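Local coordinates for guanine deaminase (Escherichia coli, PDB 6OHB), which catalyses the zinc-dependent hydrolytic deamination of guanine to xanthine and ammonia, a step of purine degradation, at residues K128-R132 with N133-T137; F334-L337 with Q338-E342; R427-D431 with G432-Y436. All coordinates share one frame; numbering follows the deposited sequence.

Contact 1: K128-R132 with N133-T137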
loop_
_atom_site.group_PDB
_atom_site.type_symbol
_atom_site.label_atom_id
_atom_site.label_comp_id
_atom_site.label_asym_id
_atom_site.label_seq_id
_atom_site.Cartn_x
_atom_site.Cartn_y
_atom_site.Cartn_z
ATOM N N LYS A 128 18.662 -10.234 4.545
ATOM C CA LYS A 128 18.761 -9.496 3.286
ATOM C C LYS A 128 17.556 -8.589 3.082
ATOM O O LYS A 128 17.699 -7.438 2.643
ATOM C CB LYS A 128 18.869 -10.471 2.109
ATOM C CG LYS A 128 20.181 -10.471 1.321
ATOM C CD LYS A 128 21.407 -10.573 2.211
ATOM C CE LYS A 128 22.688 -10.607 1.380
ATOM N NZ LYS A 128 22.790 -11.857 0.566
ATOM N N GLN A 129 16.361 -9.086 3.417
ATOM C CA GLN A 129 15.160 -8.266 3.287
ATOM C C GLN A 129 15.200 -7.078 4.236
ATOM O O GLN A 129 14.813 -5.965 3.861
ATOM C CB GLN A 129 13.905 -9.106 3.519
ATOM C CG GLN A 129 13.727 -10.234 2.518
ATOM C CD GLN A 129 13.996 -9.802 1.090
ATOM O OE1 GLN A 129 13.260 -9.001 0.526
ATOM N NE2 GLN A 129 15.062 -10.333 0.501
ATOM N N LEU A 130 15.627 -7.301 5.481
ATOM C CA LEU A 130 15.793 -6.189 6.415
ATOM C C LEU A 130 16.709 -5.115 5.830
ATOM O O LEU A 130 16.362 -3.928 5.807
ATOM C CB LEU A 130 16.343 -6.691 7.748
ATOM C CG LEU A 130 15.419 -7.570 8.591
ATOM C CD1 LEU A 130 16.110 -7.949 9.892
ATOM C CD2 LEU A 130 14.093 -6.862 8.853
ATOM N N LEU A 131 17.894 -5.518 5.365
ATOM C CA LEU A 131 18.871 -4.544 4.882
ATOM C C LEU A 131 18.346 -3.776 3.670
ATOM O O LEU A 131 18.414 -2.540 3.631
ATOM C CB LEU A 131 20.192 -5.241 4.554
ATOM C CG LEU A 131 20.903 -5.843 5.766
ATOM C CD1 LEU A 131 22.226 -6.466 5.352
ATOM C CD2 LEU A 131 21.111 -4.778 6.839
ATOM N N ARG A 132 17.798 -4.488 2.676
ATOM C CA ARG A 132 17.374 -3.812 1.452
ATOM C C ARG A 132 16.200 -2.863 1.668
ATOM O O ARG A 132 15.917 -2.048 0.784
ATOM C CB ARG A 132 17.019 -4.831 0.360
ATOM C CG ARG A 132 15.640 -5.443 0.492
ATOM C CD ARG A 132 14.932 -5.545 -0.861
ATOM N NE ARG A 132 15.774 -6.144 -1.893
ATOM C CZ ARG A 132 15.453 -6.201 -3.181
ATOM N NH1 ARG A 132 14.300 -5.700 -3.604
ATOM N NH2 ARG A 132 16.283 -6.764 -4.048
ATOM N N ASN A 133 15.525 -2.925 2.811
ATOM C CA ASN A 133 14.462 -1.979 3.119
ATOM C C ASN A 133 14.878 -0.937 4.154
ATOM O O ASN A 133 14.034 -0.157 4.607
ATOM C CB ASN A 133 13.211 -2.726 3.576
ATOM C CG ASN A 133 12.510 -3.429 2.422
ATOM O OD1 ASN A 133 11.720 -2.823 1.701
ATOM N ND2 ASN A 133 12.820 -4.701 2.228
ATOM N N GLY A 134 16.148 -0.912 4.549
ATOM C CA GLY A 134 16.605 0.111 5.465
ATOM C C GLY A 134 16.324 -0.149 6.926
ATOM O O GLY A 134 16.495 0.765 7.739
ATOM N N THR A 135 15.869 -1.348 7.282
ATOM C CA THR A 135 15.693 -1.726 8.678
ATOM C C THR A 135 17.028 -2.210 9.233
ATOM O O THR A 135 17.567 -3.221 8.770
ATOM C CB THR A 135 14.632 -2.822 8.795
ATOM O OG1 THR A 135 13.362 -2.301 8.391
ATOM C CG2 THR A 135 14.540 -3.340 10.218
ATOM N N THR A 136 17.568 -1.504 10.228
ATOM C CA THR A 136 18.848 -1.916 10.782
ATOM C C THR A 136 18.723 -2.508 12.172
ATOM O O THR A 136 19.654 -3.178 12.627
ATOM C CB THR A 136 19.837 -0.737 10.837
ATOM O OG1 THR A 136 19.276 0.340 11.597
ATOM C CG2 THR A 136 20.178 -0.241 9.437
ATOM N N THR A 137 17.586 -2.312 12.830
ATOM C CA THR A 137 17.327 -2.899 14.132
ATOM C C THR A 137 15.904 -3.421 14.143
ATOM O O THR A 137 14.976 -2.711 13.742
ATOM C CB THR A 137 17.529 -1.872 15.245
ATOM O OG1 THR A 137 18.932 -1.721 15.493
ATOM C CG2 THR A 137 16.814 -2.301 16.523
#
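Asn133 turns its side chain back over the last turn of helix 116-132 and donates an amide hydrogen bond to the carbonyl oxygen of Gln129. Its CB lies 3.6 Å from Gln129 O. CG, set anti to the carbonyl carbon and beside the backbone N (chi1 -73°), comes to 3.7 Å from Gln129 O, which brings the amide nitrogen within bonding distance. From there ND2 reaches Gln129 O at 2.9 Å in an almost straight bond, N-H...O angle 174°, with the acceptor in the amide plane. The same ND2 passes 3.4 Å from CG of Arg132, whose chain crosses that of Asn133 before its guanidinium forms a salt bridge with Asp422. The other amide atom, OD1, is held by Asn335 ND2, so both ends of this buried group have partners and its rotation is fixed. At this point the helix ends in a Schellman motif with Gly134 as C-prime residue: Thr135 N bonds to Leu130 O, and Gly134 N lies 2.9 Å from its acceptor, Leu131 O. Gly134 has a positive phi of 82°, and at its backbone angles a CB would press on the carbonyl oxygen of Asn133, which calls for glycine. Leu130 O also accepts from Asn133 N, the two donors arriving from opposite faces of its carbonyl plane. The turn delivers the chain from the helix into strand 135-141, one of the parallel strands of the amidohydrolase TIM barrel. CD2 of Leu130 meets CG2 of Thr135 at 3.8 Å, the two side chains crossing at a slant, while Ile83 of strand 73-84 packs on the same leucine. Leu131 instead packs against Val430, Val435 and Tyr436 of the neighbouring hairpin.

Contact 2: F334-L337 with Q338-E342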
loop_
_atom_site.group_PDB
_atom_site.type_symbol
_atom_site.label_atom_id
_atom_site.label_comp_id
_atom_site.label_asym_id
_atom_site.label_seq_id
_atom_site.Cartn_x
_atom_site.Cartn_y
_atom_site.Cartn_z
ATOM N N PHE A 334 8.315 -5.748 4.107
ATOM C CA PHE A 334 9.379 -5.424 5.053
ATOM C C PHE A 334 9.628 -3.926 5.166
ATOM O O PHE A 334 10.440 -3.512 6.002
ATOM C CB PHE A 334 10.709 -6.070 4.643
ATOM C CG PHE A 334 10.815 -7.540 4.944
ATOM C CD1 PHE A 334 10.282 -8.484 4.075
ATOM C CD2 PHE A 334 11.484 -7.980 6.074
ATOM C CE1 PHE A 334 10.400 -9.838 4.342
ATOM C CE2 PHE A 334 11.602 -9.332 6.348
ATOM C CZ PHE A 334 11.060 -10.261 5.482
ATOM N N ASN A 335 8.974 -3.115 4.339
ATOM C CA ASN A 335 9.362 -1.725 4.144
ATOM C C ASN A 335 8.671 -0.813 5.148
ATOM O O ASN A 335 7.440 -0.819 5.263
ATOM C CB ASN A 335 9.041 -1.276 2.720
ATOM C CG ASN A 335 9.689 0.051 2.372
ATOM O OD1 ASN A 335 9.103 1.116 2.582
ATOM N ND2 ASN A 335 10.912 -0.005 1.850
ATOM N N MET A 336 9.479 -0.014 5.852
ATOM C CA MET A 336 8.958 0.885 6.875
ATOM C C MET A 336 8.162 2.037 6.268
ATOM O O MET A 336 7.173 2.490 6.856
ATOM C CB MET A 336 10.115 1.424 7.723
ATOM C CG MET A 336 9.711 2.304 8.908
ATOM S SD MET A 336 8.698 1.490 10.163
ATOM C CE MET A 336 9.441 -0.139 10.237
ATOM N N LEU A 337 8.576 2.532 5.098
ATOM C CA LEU A 337 7.836 3.622 4.467
ATOM C C LEU A 337 6.402 3.202 4.176
ATOM O O LEU A 337 5.450 3.944 4.458
ATOM C CB LEU A 337 8.547 4.086 3.191
ATOM C CG LEU A 337 9.996 4.566 3.341
ATOM C CD1 LEU A 337 10.606 4.855 1.976
ATOM C CD2 LEU A 337 10.073 5.791 4.235
ATOM N N GLN A 338 6.229 2.007 3.606
ATOM C CA GLN A 338 4.892 1.493 3.338
ATOM C C GLN A 338 4.127 1.231 4.630
ATOM O O GLN A 338 2.907 1.444 4.689
ATOM C CB GLN A 338 4.994 0.224 2.490
ATOM C CG GLN A 338 5.670 0.465 1.152
ATOM C CD GLN A 338 5.703 -0.767 0.270
ATOM O OE1 GLN A 338 6.343 -1.764 0.600
ATOM N NE2 GLN A 338 5.014 -0.700 -0.862
ATOM N N THR A 339 4.824 0.771 5.680
ATOM C CA THR A 339 4.177 0.594 6.981
ATOM C C THR A 339 3.610 1.911 7.497
ATOM O O THR A 339 2.487 1.959 8.013
ATOM C CB THR A 339 5.157 0.001 7.995
ATOM O OG1 THR A 339 5.665 -1.241 7.498
ATOM C CG2 THR A 339 4.466 -0.246 9.327
ATOM N N LEU A 340 4.375 2.994 7.361
ATOM C CA LEU A 340 3.882 4.292 7.801
ATOM C C LEU A 340 2.754 4.780 6.904
ATOM O O LEU A 340 1.839 5.461 7.376
ATOM C CB LEU A 340 5.024 5.303 7.833
ATOM C CG LEU A 340 6.154 5.021 8.823
ATOM C CD1 LEU A 340 7.360 5.894 8.492
ATOM C CD2 LEU A 340 5.691 5.244 10.259
ATOM N N ASN A 341 2.796 4.449 5.614
ATOM C CA ASN A 341 1.654 4.735 4.746
ATOM C C ASN A 341 0.377 4.072 5.270
ATOM O O ASN A 341 -0.695 4.704 5.333
ATOM C CB ASN A 341 1.961 4.263 3.326
ATOM C CG ASN A 341 1.105 4.950 2.284
ATOM O OD1 ASN A 341 0.829 6.146 2.378
ATOM N ND2 ASN A 341 0.674 4.192 1.282
ATOM N N GLU A 342 0.479 2.803 5.676
ATOM C CA GLU A 342 -0.700 2.116 6.203
ATOM C C GLU A 342 -1.144 2.718 7.532
ATOM O O GLU A 342 -2.350 2.843 7.795
ATOM C CB GLU A 342 -0.425 0.621 6.363
ATOM C CG GLU A 342 -0.075 -0.087 5.066
ATOM C CD GLU A 342 -1.226 -0.106 4.078
ATOM O OE1 GLU A 342 -2.365 -0.399 4.499
ATOM O OE2 GLU A 342 -0.988 0.169 2.881
#
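Asn335 is the N-cap of helix 336-349, and its side chain bends forward to meet Gln338 in the first turn. OD1 accepts from Gln338 N at 3.2 Å, the donor lying in the carbonyl plane on a lone pair. A chi1 of -168° swings CG opposite the backbone N, which lets OD1 meet that donor; ND2 is engaged by Asn133. Gln338 returns along the cap: its extended chain brings OE1 to 3.5 Å from CB of Asn335, the two amide planes nearly perpendicular at 84°, and that oxygen is bonded to Thr333 OG1. The backbone oxygen of Asn335 is gripped twice by one residue. Thr339 N comes at 3.1 Å and Thr339 OG1 donates at 2.9 Å, from opposite faces of the carbonyl plane, which ties the threonine hydroxyl to the helix start. Regular helical bonds follow from Leu340 N to Met336 O and from Asn341 N to Leu337 O. Further along, CG of Met336 packs on CD1 of Leu340 at 4.3 Å. These two side chains face helix 356-363, both touching Ala363; Leu337 meets Met416 of helix 409-419, Thr339 rests on Pro299 of helix 299-304, and Asn341 OD1 bonds to Tyr304 OH of the second subunit.

Contact 3: R427-D431 with G432-Y436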
loop_
_atom_site.group_PDB
_atom_site.type_symbol
_atom_site.label_atom_id
_atom_site.label_comp_id
_atom_site.label_asym_id
_atom_site.label_seq_id
_atom_site.Cartn_x
_atom_site.Cartn_y
_atom_site.Cartn_z
ATOM N N ARG A 427 21.546 2.778 -0.140
ATOM C CA ARG A 427 22.630 2.132 0.589
ATOM C C ARG A 427 22.180 1.901 2.026
ATOM O O ARG A 427 21.402 2.685 2.576
ATOM C CB ARG A 427 23.928 2.978 0.589
ATOM C CG ARG A 427 24.581 3.264 -0.776
ATOM C CD ARG A 427 25.385 2.081 -1.301
ATOM N NE ARG A 427 26.071 2.382 -2.561
ATOM C CZ ARG A 427 25.508 2.322 -3.768
ATOM N NH1 ARG A 427 24.230 1.971 -3.910
ATOM N NH2 ARG A 427 26.229 2.611 -4.845
ATOM N N THR A 428 22.677 0.826 2.634
ATOM C CA THR A 428 22.448 0.574 4.051
ATOM C C THR A 428 23.781 0.295 4.734
ATOM O O THR A 428 24.525 -0.609 4.319
ATOM C CB THR A 428 21.471 -0.592 4.282
ATOM O OG1 THR A 428 20.217 -0.290 3.659
ATOM C CG2 THR A 428 21.236 -0.809 5.775
ATOM N N TYR A 429 24.050 1.061 5.797
ATOM C CA TYR A 429 25.235 0.936 6.632
ATOM C C TYR A 429 24.827 0.386 7.994
ATOM O O TYR A 429 23.908 0.916 8.636
ATOM C CB TYR A 429 25.926 2.293 6.820
ATOM C CG TYR A 429 26.739 2.788 5.639
ATOM C CD1 TYR A 429 26.116 3.310 4.506
ATOM C CD2 TYR A 429 28.133 2.750 5.663
ATOM C CE1 TYR A 429 26.861 3.773 3.420
ATOM C CE2 TYR A 429 28.884 3.208 4.585
ATOM C CZ TYR A 429 28.244 3.720 3.468
ATOM O OH TYR A 429 28.991 4.175 2.401
ATOM N N VAL A 430 25.526 -0.652 8.442
ATOM C CA VAL A 430 25.330 -1.226 9.768
ATOM C C VAL A 430 26.686 -1.293 10.460
ATOM O O VAL A 430 27.666 -1.758 9.866
ATOM C CB VAL A 430 24.679 -2.621 9.696
ATOM C CG1 VAL A 430 24.863 -3.372 11.000
ATOM C CG2 VAL A 430 23.196 -2.493 9.354
ATOM N N ASP A 431 26.738 -0.823 11.710
ATOM C CA ASP A 431 27.984 -0.786 12.482
ATOM C C ASP A 431 29.067 0.001 11.736
ATOM O O ASP A 431 30.233 -0.395 11.689
ATOM C CB ASP A 431 28.459 -2.201 12.832
ATOM C CG ASP A 431 29.596 -2.206 13.843
ATOM O OD1 ASP A 431 29.481 -1.508 14.874
ATOM O OD2 ASP A 431 30.600 -2.911 13.603
ATOM N N GLY A 432 28.660 1.092 11.088
ATOM C CA GLY A 432 29.593 1.916 10.351
ATOM C C GLY A 432 30.107 1.289 9.079
ATOM O O GLY A 432 31.053 1.808 8.483
ATOM N N ARG A 433 29.496 0.203 8.632
ATOM C CA ARG A 433 29.978 -0.565 7.497
ATOM C C ARG A 433 28.872 -0.668 6.456
ATOM O O ARG A 433 27.708 -0.908 6.793
ATOM C CB ARG A 433 30.405 -1.962 7.966
ATOM C CG ARG A 433 31.255 -2.756 7.002
ATOM C CD ARG A 433 31.928 -3.909 7.740
ATOM N NE ARG A 433 32.785 -3.435 8.829
ATOM C CZ ARG A 433 32.525 -3.596 10.125
ATOM N NH1 ARG A 433 31.422 -4.227 10.516
ATOM N NH2 ARG A 433 33.371 -3.121 11.035
ATOM N N LEU A 434 29.242 -0.496 5.191
ATOM C CA LEU A 434 28.292 -0.664 4.098
ATOM C C LEU A 434 27.927 -2.138 3.983
ATOM O O LEU A 434 28.770 -2.965 3.616
ATOM C CB LEU A 434 28.882 -0.131 2.795
ATOM C CG LEU A 434 28.022 -0.338 1.545
ATOM C CD1 LEU A 434 26.671 0.328 1.727
ATOM C CD2 LEU A 434 28.725 0.224 0.319
ATOM N N VAL A 435 26.675 -2.476 4.292
ATOM C CA VAL A 435 26.228 -3.862 4.234
ATOM C C VAL A 435 25.188 -4.105 3.154
ATOM O O VAL A 435 24.827 -5.273 2.923
ATOM C CB VAL A 435 25.689 -4.344 5.597
ATOM C CG1 VAL A 435 26.809 -4.377 6.627
ATOM C CG2 VAL A 435 24.553 -3.451 6.068
ATOM N N TYR A 436 24.682 -3.063 2.494
ATOM C CA TYR A 436 23.824 -3.314 1.340
ATOM C C TYR A 436 23.933 -2.172 0.343
ATOM O O TYR A 436 23.930 -0.999 0.728
ATOM C CB TYR A 436 22.357 -3.510 1.740
ATOM C CG TYR A 436 21.380 -3.423 0.580
ATOM C CD1 TYR A 436 21.120 -4.528 -0.227
ATOM C CD2 TYR A 436 20.706 -2.236 0.301
ATOM C CE1 TYR A 436 20.217 -4.450 -1.288
ATOM C CE2 TYR A 436 19.810 -2.145 -0.752
ATOM C CZ TYR A 436 19.566 -3.255 -1.542
ATOM O OH TYR A 436 18.675 -3.163 -2.588
HETATM O O HOH W 1 28.724 -4.472 9.594
#
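Leu434 lies over one face of the Tyr429 ring, the two side chains sharing a face of the beta hairpin formed by strands 425-430 and 433-437. CB of Leu434 makes a CH-pi contact, 4.1 Å from the ring centroid and 21° off the ring normal, and CA of the same residue also stands over that face, toward its rim. The leucine runs on obliquely across the ring, so that CD1 approaches CE1 of Tyr429 and then the aliphatic part of Arg427, 3.7 Å from its CD. Tyr429 also stacks with Phe388, and its hydroxyl is hydrogen-bonded to Tyr69 OH. Replacing Tyr429 by an alanine is likely to leave Leu434 without the ring it lies on, Phe388 without its stacking mate and Tyr69 without its hydroxyl partner. Val430 points to the other face of the hairpin, shared with Thr428 and Tyr436, and its CG2 meets CG2 of Val435 at 3.7 Å, against Leu131 of helix 116-132. The Tyr436 ring sits obliquely to Thr428, with CD2 3.9 Å from OG1, a hydroxyl whose hydrogen bond goes to Leu131 O. A classic beta bulge interrupts the pairing at Thr428: Val435 and Tyr436 both face it, and its O accepts from both their backbone N atoms, the bond from Val435 N measuring 2.8 Å. The strands are joined by a type I' turn from Val430 to Arg433, where Asp431 and Gly432 both have positive phi. Across it Asp431 and Arg433 lie side by side, pointing the same way, with carboxylate and guanidinium planes 63° apart. Their salt bridge is long and its hydrogen bond weak, Arg433 NH1 to Asp431 OD2 at 3.5 Å, and OD2 also accepts from Asn160 ND2. A water bridges the turn, accepting from Arg433 NH1 and donating to Val430 O, each at 2.9 Å.

How the contacts relate
Contact 1 stands between the other two, its centre 13 Å from that of contact 2 and 10 Å from that of contact 3. Along the chain the order is 1, 2, 3. Contact 1 meets contact 2 through the asparagine pair that ties helix 116-132 to helix 336-349. On the hairpin side, helix 116-132 and strand 135-141 both lie against hairpin 425-437: Arg132 CB packs 3.5 Å from Tyr436 CZ, and Thr136 rests on Val430. Contacts 2 and 3 do not touch, their nearest atoms being about 9 Å apart. The helix end thus joins the C-terminal hairpin on one flank and helix 336-349 on the other, while contacts 1 and 2 also touch the second subunit.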